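Peptidase M16 domain protein (Alicyclobacillus acidocaldarius subsp. acidocaldarius DSM 446, PDB 4XEA) is a putative metallopeptidase of the M16 (insulinase/pitrilysin) family that probably hydrolyses peptides at a single metal site. Local coordinates at residues A[46-51]-A[185-190]; A[60-65]-A[124-129]; A[86-91]-A[95-100]. One frame throughout, in Å; residues are numbered along the deposited sequence.

Contact 1: A[46-51]-A[185-190]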
loop_
_atom_site.group_PDB
_atom_site.type_symbol
_atom_site.label_atom_id
_atom_site.label_comp_id
_atom_site.label_asym_id
_atom_site.label_seq_id
_atom_site.Cartn_x
_atom_site.Cartn_y
_atom_site.Cartn_z
ATOM N N PHE A 46 -1.127 14.262 -33.087
ATOM C CA PHE A 46 -0.001 15.152 -32.946
ATOM C C PHE A 46 0.554 15.472 -34.332
ATOM O O PHE A 46 0.288 14.769 -35.309
ATOM C CB PHE A 46 1.104 14.564 -32.060
ATOM C CG PHE A 46 1.609 13.220 -32.515
ATOM C CD1 PHE A 46 0.961 12.051 -32.130
ATOM C CD2 PHE A 46 2.727 13.121 -33.365
ATOM C CE1 PHE A 46 1.418 10.815 -32.575
ATOM C CE2 PHE A 46 3.205 11.902 -33.785
ATOM C CZ PHE A 46 2.543 10.730 -33.388
ATOM N N ARG A 47 1.315 16.556 -34.385
ATOM C CA ARG A 47 2.047 16.951 -35.574
ATOM C C ARG A 47 3.519 16.938 -35.236
ATOM O O ARG A 47 3.930 17.413 -34.157
ATOM C CB ARG A 47 1.678 18.368 -35.998
ATOM C CG ARG A 47 2.409 18.853 -37.275
ATOM C CD ARG A 47 2.504 20.406 -37.263
ATOM N NE ARG A 47 3.036 20.948 -38.498
ATOM C CZ ARG A 47 2.336 21.038 -39.626
ATOM N NH1 ARG A 47 1.062 20.633 -39.664
ATOM N NH2 ARG A 47 2.912 21.546 -40.707
ATOM N N THR A 48 4.322 16.377 -36.137
ATOM C CA THR A 48 5.766 16.339 -35.963
ATOM C C THR A 48 6.387 16.206 -37.355
ATOM O O THR A 48 5.758 15.680 -38.276
ATOM C CB THR A 48 6.216 15.188 -35.050
ATOM O OG1 THR A 48 7.564 15.410 -34.628
ATOM C CG2 THR A 48 6.136 13.841 -35.764
ATOM N N ASP A 49 7.565 16.812 -37.508
ATOM C CA ASP A 49 8.293 16.834 -38.776
ATOM C C ASP A 49 7.354 17.172 -39.913
ATOM O O ASP A 49 7.422 16.598 -40.986
ATOM C CB ASP A 49 9.040 15.517 -39.019
ATOM C CG ASP A 49 10.028 15.613 -40.204
ATOM O OD1 ASP A 49 10.937 16.475 -40.171
ATOM O OD2 ASP A 49 9.876 14.859 -41.189
ATOM N N GLY A 50 6.456 18.114 -39.660
ATOM C CA GLY A 50 5.646 18.686 -40.711
ATOM C C GLY A 50 4.431 17.890 -41.129
ATOM O O GLY A 50 3.842 18.195 -42.166
ATOM N N GLN A 51 4.032 16.897 -40.336
ATOM C CA GLN A 51 2.898 16.045 -40.698
ATOM C C GLN A 51 1.972 15.801 -39.537
ATOM O O GLN A 51 2.438 15.600 -38.422
ATOM C CB GLN A 51 3.407 14.693 -41.192
ATOM C CG GLN A 51 2.535 14.046 -42.246
ATOM C CD GLN A 51 3.368 13.341 -43.305
ATOM O OE1 GLN A 51 3.493 13.819 -44.447
ATOM N NE2 GLN A 51 3.980 12.219 -42.921
ATOM N N TYR A 185 7.594 6.097 -30.964
ATOM C CA TYR A 185 8.789 5.946 -30.147
ATOM C C TYR A 185 9.839 6.996 -30.550
ATOM O O TYR A 185 10.437 7.632 -29.685
ATOM C CB TYR A 185 9.396 4.528 -30.256
ATOM C CG TYR A 185 10.688 4.375 -29.492
ATOM C CD1 TYR A 185 11.932 4.409 -30.143
ATOM C CD2 TYR A 185 10.677 4.192 -28.119
ATOM C CE1 TYR A 185 13.097 4.291 -29.435
ATOM C CE2 TYR A 185 11.831 4.082 -27.411
ATOM C CZ TYR A 185 13.031 4.121 -28.057
ATOM O OH TYR A 185 14.161 3.993 -27.321
ATOM N N ASP A 186 10.056 7.170 -31.852
ATOM C CA ASP A 186 11.051 8.136 -32.311
ATOM C C ASP A 186 10.625 9.557 -31.928
ATOM O O ASP A 186 11.465 10.365 -31.557
ATOM C CB ASP A 186 11.346 8.025 -33.835
ATOM C CG ASP A 186 12.229 6.828 -34.197
ATOM O OD1 ASP A 186 12.895 6.175 -33.321
ATOM O OD2 ASP A 186 12.279 6.540 -35.421
ATOM N N THR A 187 9.327 9.844 -31.955
ATOM C CA THR A 187 8.838 11.187 -31.676
ATOM C C THR A 187 8.905 11.527 -30.184
ATOM O O THR A 187 9.305 12.640 -29.827
ATOM C CB THR A 187 7.400 11.353 -32.158
ATOM O OG1 THR A 187 7.341 11.102 -33.566
ATOM C CG2 THR A 187 6.835 12.767 -31.862
ATOM N N PHE A 188 8.504 10.584 -29.329
ATOM C CA PHE A 188 8.247 10.886 -27.922
ATOM C C PHE A 188 9.306 10.417 -26.971
ATOM O O PHE A 188 9.339 10.869 -25.844
ATOM C CB PHE A 188 6.884 10.318 -27.493
ATOM C CG PHE A 188 5.715 11.047 -28.094
ATOM C CD1 PHE A 188 5.019 10.503 -29.159
ATOM C CD2 PHE A 188 5.319 12.286 -27.605
ATOM C CE1 PHE A 188 3.936 11.172 -29.742
ATOM C CE2 PHE A 188 4.218 12.954 -28.145
ATOM C CZ PHE A 188 3.514 12.399 -29.215
ATOM N N TYR A 189 10.184 9.524 -27.413
ATOM C CA TYR A 189 11.217 8.990 -26.535
ATOM C C TYR A 189 12.559 9.657 -26.742
ATOM O O TYR A 189 13.566 9.163 -26.278
ATOM C CB TYR A 189 11.316 7.485 -26.694
ATOM C CG TYR A 189 10.317 6.746 -25.842
ATOM C CD1 TYR A 189 8.966 6.719 -26.191
ATOM C CD2 TYR A 189 10.721 6.071 -24.681
ATOM C CE1 TYR A 189 8.022 6.049 -25.410
ATOM C CE2 TYR A 189 9.793 5.381 -23.906
ATOM C CZ TYR A 189 8.432 5.397 -24.266
ATOM O OH TYR A 189 7.500 4.703 -23.531
ATOM N N HIS A 190 12.565 10.802 -27.420
ATOM C CA HIS A 190 13.751 11.598 -27.514
ATOM C C HIS A 190 14.079 12.183 -26.140
ATOM O O HIS A 190 13.177 12.542 -25.402
ATOM C CB HIS A 190 13.576 12.745 -28.540
ATOM C CG HIS A 190 14.861 13.427 -28.864
ATOM N ND1 HIS A 190 15.387 14.431 -28.081
ATOM C CD2 HIS A 190 15.738 13.237 -29.876
ATOM C CE1 HIS A 190 16.532 14.838 -28.605
ATOM N NE2 HIS A 190 16.771 14.128 -29.694
#
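F46 and F188 meet in a T-shaped (edge-to-face) pair, the edge of F188 directed at the face of F46, with ring planes at 80° and centroids 5.0 Å apart. F46 leaves strand 45-48 with CB aimed at helix 178-188, and a chi1 of 56° sets CG between its own backbone N and carbonyl carbon, which turns one ring face to F188. From there the ring can be followed outward. CG of F46 lies 3.9 Å from F188 CZ, and CD1 faces both CZ and CE1 of that ring. F46 CE1 comes to 3.8 Å from F188 CE1, the atom that sits over the centre of the F46 ring. On the other flank, F46 CE2 is 4.2 Å from T187 CG2, an oblique approach. At the tip, F46 CZ lies 3.9 Å from F188 CE1.

Two residues further along the strand, T48 and T187 reach toward each other tip to tip, with T48 CG2 3.7 Å from T187 OG1. Neither hydroxyl bonds across: T48 OG1 is hydrogen-bonded to A225 O, and T187 OG1 to L183 O within its own helix. L183 and C184 also pack on F46, while Y39 stacks on F188.

The contact thus fastens the small three-stranded sheet containing strand 45-48 to the C-terminal end of helix 178-188, just before Y189 departs from helical geometry. No hydrogen bond spans the two segments. Their cohesion rests on the F188 edge against the F46 ring face and on methyl packing, with both buried threonine hydroxyls satisfied elsewhere.

Contact 2: A[60-65]-A[124-129]. With NI (nickel (II) ion), chain C.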
loop_
_atom_site.group_PDB
_atom_site.type_symbol
_atom_site.label_atom_id
_atom_site.label_comp_id
_atom_site.label_asym_id
_atom_site.label_seq_id
_atom_site.Cartn_x
_atom_site.Cartn_y
_atom_site.Cartn_z
ATOM N N ALA A 60 1.014 4.345 -26.380
ATOM C CA ALA A 60 1.866 4.582 -25.213
ATOM C C ALA A 60 2.073 3.279 -24.420
ATOM O O ALA A 60 3.200 2.912 -24.057
ATOM C CB ALA A 60 1.313 5.695 -24.318
ATOM N N HIS A 61 0.975 2.566 -24.213
ATOM C CA HIS A 61 0.968 1.355 -23.372
ATOM C C HIS A 61 1.581 0.141 -24.085
ATOM O O HIS A 61 2.245 -0.692 -23.461
ATOM C CB HIS A 61 -0.466 1.097 -22.949
ATOM C CG HIS A 61 -0.687 -0.237 -22.354
ATOM N ND1 HIS A 61 -1.168 -1.296 -23.094
ATOM C CD2 HIS A 61 -0.458 -0.714 -21.109
ATOM C CE1 HIS A 61 -1.249 -2.362 -22.326
ATOM N NE2 HIS A 61 -0.845 -2.030 -21.113
ATOM N N PHE A 62 1.359 0.047 -25.393
ATOM C CA PHE A 62 2.033 -0.969 -26.233
ATOM C C PHE A 62 3.572 -0.805 -26.146
ATOM O O PHE A 62 4.321 -1.776 -25.921
ATOM C CB PHE A 62 1.532 -0.823 -27.674
ATOM C CG PHE A 62 1.643 -2.074 -28.508
ATOM C CD1 PHE A 62 2.870 -2.636 -28.784
ATOM C CD2 PHE A 62 0.511 -2.640 -29.081
ATOM C CE1 PHE A 62 2.964 -3.784 -29.580
ATOM C CE2 PHE A 62 0.602 -3.777 -29.870
ATOM C CZ PHE A 62 1.820 -4.345 -30.116
ATOM N N LEU A 63 4.047 0.424 -26.299
ATOM C CA LEU A 63 5.489 0.708 -26.180
ATOM C C LEU A 63 6.006 0.328 -24.779
ATOM O O LEU A 63 7.090 -0.247 -24.649
ATOM C CB LEU A 63 5.804 2.174 -26.481
ATOM C CG LEU A 63 5.612 2.644 -27.925
ATOM C CD1 LEU A 63 5.878 4.137 -27.986
ATOM C CD2 LEU A 63 6.577 1.847 -28.897
ATOM N N GLU A 64 5.194 0.582 -23.749
ATOM C CA GLU A 64 5.582 0.206 -22.387
ATOM C C GLU A 64 5.826 -1.269 -22.292
ATOM O O GLU A 64 6.812 -1.697 -21.686
ATOM C CB GLU A 64 4.527 0.653 -21.357
ATOM C CG GLU A 64 4.879 0.282 -19.900
ATOM C CD GLU A 64 3.663 -0.242 -19.139
ATOM O OE1 GLU A 64 2.638 0.455 -19.082
ATOM O OE2 GLU A 64 3.713 -1.371 -18.650
ATOM N N HIS A 65 4.930 -2.065 -22.868
ATOM C CA HIS A 65 5.084 -3.488 -22.819
ATOM C C HIS A 65 6.362 -3.929 -23.550
ATOM O O HIS A 65 7.052 -4.842 -23.107
ATOM C CB HIS A 65 3.889 -4.182 -23.474
ATOM C CG HIS A 65 2.811 -4.545 -22.518
ATOM N ND1 HIS A 65 2.425 -5.850 -22.299
ATOM C CD2 HIS A 65 2.048 -3.778 -21.703
ATOM C CE1 HIS A 65 1.456 -5.869 -21.398
ATOM N NE2 HIS A 65 1.208 -4.628 -21.027
ATOM N N GLU A 124 6.851 -10.018 -36.017
ATOM C CA GLU A 124 6.468 -11.151 -35.186
ATOM C C GLU A 124 6.059 -10.704 -33.779
ATOM O O GLU A 124 4.925 -10.942 -33.374
ATOM C CB GLU A 124 7.610 -12.188 -35.143
ATOM C CG GLU A 124 7.340 -13.426 -34.282
ATOM C CD GLU A 124 8.232 -13.513 -33.045
ATOM O OE1 GLU A 124 9.238 -14.250 -33.118
ATOM O OE2 GLU A 124 7.925 -12.871 -32.010
ATOM N N ASN A 125 6.953 -10.022 -33.058
ATOM C CA ASN A 125 6.712 -9.710 -31.643
ATOM C C ASN A 125 5.690 -8.610 -31.417
ATOM O O ASN A 125 5.145 -8.479 -30.317
ATOM C CB ASN A 125 8.027 -9.449 -30.882
ATOM C CG ASN A 125 8.612 -8.061 -31.109
ATOM O OD1 ASN A 125 7.985 -7.181 -31.695
ATOM N ND2 ASN A 125 9.841 -7.866 -30.630
ATOM N N VAL A 126 5.448 -7.810 -32.455
ATOM C CA VAL A 126 4.317 -6.896 -32.473
ATOM C C VAL A 126 3.028 -7.706 -32.570
ATOM O O VAL A 126 2.056 -7.422 -31.878
ATOM C CB VAL A 126 4.406 -5.866 -33.641
ATOM C CG1 VAL A 126 3.055 -5.190 -33.898
ATOM C CG2 VAL A 126 5.473 -4.829 -33.342
ATOM N N GLU A 127 3.015 -8.727 -33.413
ATOM C CA GLU A 127 1.845 -9.609 -33.460
ATOM C C GLU A 127 1.587 -10.321 -32.112
ATOM O O GLU A 127 0.476 -10.241 -31.564
ATOM C CB GLU A 127 1.940 -10.622 -34.600
ATOM C CG GLU A 127 0.608 -11.286 -34.938
ATOM C CD GLU A 127 -0.506 -10.275 -35.120
ATOM O OE1 GLU A 127 -0.771 -9.905 -36.277
ATOM O OE2 GLU A 127 -1.100 -9.829 -34.114
ATOM N N LYS A 128 2.620 -10.937 -31.545
ATOM C CA LYS A 128 2.484 -11.638 -30.261
ATOM C C LYS A 128 1.890 -10.739 -29.181
ATOM O O LYS A 128 0.974 -11.142 -28.451
ATOM C CB LYS A 128 3.835 -12.180 -29.784
ATOM C CG LYS A 128 3.745 -12.937 -28.456
ATOM C CD LYS A 128 5.037 -13.594 -28.090
ATOM C CE LYS A 128 4.930 -14.279 -26.741
ATOM N NZ LYS A 128 6.254 -14.765 -26.304
ATOM N N GLU A 129 2.393 -9.506 -29.096
ATOM C CA GLU A 129 2.038 -8.650 -27.999
ATOM C C GLU A 129 0.604 -8.130 -28.170
ATOM O O GLU A 129 -0.008 -7.734 -27.191
ATOM C CB GLU A 129 3.041 -7.488 -27.863
ATOM C CG GLU A 129 3.036 -6.789 -26.502
ATOM C CD GLU A 129 3.622 -7.643 -25.392
ATOM O OE1 GLU A 129 3.185 -7.497 -24.237
ATOM O OE2 GLU A 129 4.519 -8.465 -25.672
HETATM NI NI NI C . -0.176 -3.577 -19.668
HETATM O O HOH W 1 0.613 -4.929 -17.796
#
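The F62 ring reaches from helix 59-66 onto helix 123-141, its CZ and CE1 resting obliquely on CB of E129. CZ is the leading atom: it meets V126 O edge-on, in the ring plane, at 3.6 Å, and lies 4.1 Å from V126 CG1. The helix segments pass at 112° with axes 11.2 Å apart, a wide gap that the large side chains bridge. I133 and L181 also pack against F62 and V126 respectively.

One helical turn after H61, H65 carries the polar half of the contact. Its ND1 donates to E129 OE1 at 2.7 Å, with an N-H...O angle of 148°. OE1 is met on its anti side and itself lies 17° out of the imidazole plane. E129 gets there with CG anti to its backbone N and a bend at chi2 that swings the carboxylate across H65. An alanine in place of E129 would probably leave H65 ND1 without its carboxylate mate, and the imidazole, though still bound to nickel, without this second grip on its rotation.

On the far side of that imidazole, NE2 binds nickel at 2.2 Å; H61 NE2 binds it at the same distance, a water at 2.4 Å, and E136 completes the protein ligands. H61, E64 and H65 form the inverted HxxEH motif of M16 peptidases. Bonded to a nickel ligand, E129 is a second-shell residue: by accepting the ND1-H hydrogen bond it is likely to hold the ring's rotation with NE2 facing the metal, and may polarise the imidazole toward stronger donation.

Contact 3: A[86-91]-A[95-100]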
loop_
_atom_site.group_PDB
_atom_site.type_symbol
_atom_site.label_atom_id
_atom_site.label_comp_id
_atom_site.label_asym_id
_atom_site.label_seq_id
_atom_site.Cartn_x
_atom_site.Cartn_y
_atom_site.Cartn_z
ATOM N N VAL A 86 12.857 -3.513 -11.298
ATOM C CA VAL A 86 12.416 -2.516 -12.269
ATOM C C VAL A 86 10.948 -2.783 -12.599
ATOM O O VAL A 86 10.487 -3.924 -12.552
ATOM C CB VAL A 86 13.276 -2.555 -13.562
ATOM C CG1 VAL A 86 13.084 -3.857 -14.304
ATOM C CG2 VAL A 86 12.953 -1.367 -14.498
ATOM N N ASP A 87 10.199 -1.712 -12.889
ATOM C CA ASP A 87 8.815 -1.857 -13.317
ATOM C C ASP A 87 8.491 -0.640 -14.178
ATOM O O ASP A 87 9.376 0.192 -14.448
ATOM C CB ASP A 87 7.920 -2.017 -12.086
ATOM C CG ASP A 87 6.592 -2.743 -12.383
ATOM O OD1 ASP A 87 6.237 -2.995 -13.564
ATOM O OD2 ASP A 87 5.897 -3.045 -11.406
ATOM N N ALA A 88 7.266 -0.569 -14.676
ATOM C CA ALA A 88 6.851 0.582 -15.470
ATOM C C ALA A 88 5.332 0.745 -15.353
ATOM O O ALA A 88 4.661 -0.154 -14.903
ATOM C CB ALA A 88 7.269 0.396 -16.895
ATOM N N TYR A 89 4.826 1.899 -15.762
ATOM C CA TYR A 89 3.413 2.105 -15.970
ATOM C C TYR A 89 3.195 3.146 -17.081
ATOM O O TYR A 89 4.086 3.933 -17.409
ATOM C CB TYR A 89 2.670 2.482 -14.638
ATOM C CG TYR A 89 3.036 3.873 -14.096
ATOM C CD1 TYR A 89 2.486 5.020 -14.655
ATOM C CD2 TYR A 89 3.958 4.029 -13.055
ATOM C CE1 TYR A 89 2.823 6.301 -14.185
ATOM C CE2 TYR A 89 4.301 5.289 -12.581
ATOM C CZ TYR A 89 3.725 6.429 -13.155
ATOM O OH TYR A 89 4.052 7.676 -12.705
ATOM N N THR A 90 2.000 3.105 -17.663
ATOM C CA THR A 90 1.506 4.145 -18.565
ATOM C C THR A 90 0.294 4.783 -17.923
ATOM O O THR A 90 -0.581 4.074 -17.354
ATOM C CB THR A 90 1.059 3.517 -19.865
ATOM O OG1 THR A 90 2.117 2.690 -20.360
ATOM C CG2 THR A 90 0.695 4.581 -20.895
ATOM N N THR A 91 0.250 6.108 -17.959
ATOM C CA THR A 91 -0.943 6.839 -17.509
ATOM C C THR A 91 -1.411 7.783 -18.625
ATOM O O THR A 91 -1.006 7.639 -19.791
ATOM C CB THR A 91 -0.810 7.517 -16.115
ATOM O OG1 THR A 91 -2.115 8.011 -15.728
ATOM C CG2 THR A 91 0.177 8.686 -16.101
ATOM N N THR A 95 4.460 8.098 -19.511
ATOM C CA THR A 95 4.880 6.722 -19.318
ATOM C C THR A 95 6.173 6.761 -18.509
ATOM O O THR A 95 7.083 7.574 -18.792
ATOM C CB THR A 95 5.164 5.998 -20.675
ATOM O OG1 THR A 95 4.106 6.242 -21.614
ATOM C CG2 THR A 95 5.308 4.495 -20.470
ATOM N N ALA A 96 6.234 5.904 -17.488
ATOM C CA ALA A 96 7.338 5.882 -16.526
ATOM C C ALA A 96 7.971 4.492 -16.386
ATOM O O ALA A 96 7.255 3.473 -16.345
ATOM C CB ALA A 96 6.861 6.350 -15.156
ATOM N N TYR A 97 9.314 4.504 -16.299
ATOM C CA TYR A 97 10.177 3.348 -16.054
ATOM C C TYR A 97 11.001 3.608 -14.789
ATOM O O TYR A 97 11.612 4.681 -14.632
ATOM C CB TYR A 97 11.087 3.101 -17.273
ATOM C CG TYR A 97 10.286 2.967 -18.566
ATOM C CD1 TYR A 97 9.836 1.722 -18.986
ATOM C CD2 TYR A 97 9.893 4.094 -19.305
ATOM C CE1 TYR A 97 9.064 1.571 -20.099
ATOM C CE2 TYR A 97 9.109 3.952 -20.467
ATOM C CZ TYR A 97 8.695 2.688 -20.848
ATOM O OH TYR A 97 7.926 2.508 -21.973
ATOM N N TYR A 98 11.011 2.649 -13.848
ATOM C CA TYR A 98 11.626 2.943 -12.556
ATOM C C TYR A 98 12.193 1.709 -11.893
ATOM O O TYR A 98 11.718 0.606 -12.159
ATOM C CB TYR A 98 10.610 3.624 -11.653
ATOM C CG TYR A 98 9.352 2.815 -11.352
ATOM C CD1 TYR A 98 9.254 2.076 -10.189
ATOM C CD2 TYR A 98 8.257 2.814 -12.230
ATOM C CE1 TYR A 98 8.106 1.330 -9.890
ATOM C CE2 TYR A 98 7.089 2.086 -11.931
ATOM C CZ TYR A 98 7.029 1.358 -10.763
ATOM O OH TYR A 98 5.922 0.607 -10.477
ATOM N N PHE A 99 13.245 1.898 -11.085
ATOM C CA PHE A 99 13.776 0.837 -10.282
ATOM C C PHE A 99 13.937 1.311 -8.860
ATOM O O PHE A 99 13.973 2.507 -8.567
ATOM C CB PHE A 99 15.125 0.289 -10.853
ATOM C CG PHE A 99 16.319 1.202 -10.672
ATOM C CD1 PHE A 99 16.982 1.282 -9.458
ATOM C CD2 PHE A 99 16.816 1.939 -11.750
ATOM C CE1 PHE A 99 18.092 2.107 -9.298
ATOM C CE2 PHE A 99 17.933 2.764 -11.599
ATOM C CZ PHE A 99 18.566 2.854 -10.375
ATOM N N SER A 100 14.036 0.354 -7.964
ATOM C CA SER A 100 14.572 0.614 -6.650
ATOM C C SER A 100 15.587 -0.481 -6.283
ATOM O O SER A 100 15.452 -1.632 -6.688
ATOM C CB SER A 100 13.451 0.701 -5.653
ATOM O OG SER A 100 12.918 -0.571 -5.451
#
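V86 to T90 and T95 to F99 pair as an antiparallel beta hairpin, whose first strand, 84-90, is the outermost within the chain of the six-stranded mixed sheet. D87 with Y98 and Y89 with A96 are the hydrogen-bonded pairs, the straightest bond being A96 N to Y89 O at 2.9 Å and 172°.

Two tyrosines on one face fold back across the neighbouring strand. Y89, CG set between backbone N and carbonyl carbon (chi1 69°), lays its ring over the A96 methyl: A96 CB is 4.0 Å from the Y89 ring centroid and 23° off the normal, a CH-pi contact, while OH bonds H94 NE2. Y98 has a similar first torsion and covers the D87 backbone with one ring face, CD2 lying 3.6 Å from D87 O. Y89 CD2 and Y98 CE2 meet where the side chains cross at about a right angle.

The other face, bearing A88, T90, T95 and Y97, packs on helix 59-66; there A88 CB touches Y97 CD1. In M16 relatives the edge strand beside the metal receives the substrate backbone, and strand 84-90 is placed consistently with that role. Here A88 N donates to OD1 of the preceding D87 at 2.9 Å, from above the carboxylate plane.

After three strands of the large sheet the chain lays down strand 45-48, then the metal-binding helix 59-66, then the hairpin of contact 3, which closes the shortest loop, with three residues between its segments. Helix 123-141 next returns to helix 59-66 and closes contact 2 around that hairpin; much later, helix 178-188 comes back to strand 45-48 and closes contact 1 around both. The three are nested, none crossing. Helix 59-66 joins them in space: E64 OE1 probably hydrogen-bonds T90 OG1 of contact 3, while L63 packs on Y185 and Y189 of contact 1. A probable Y189 OH to Y97 OH bond joins the residue after helix 178-188 to strand 95-101 of the large sheet.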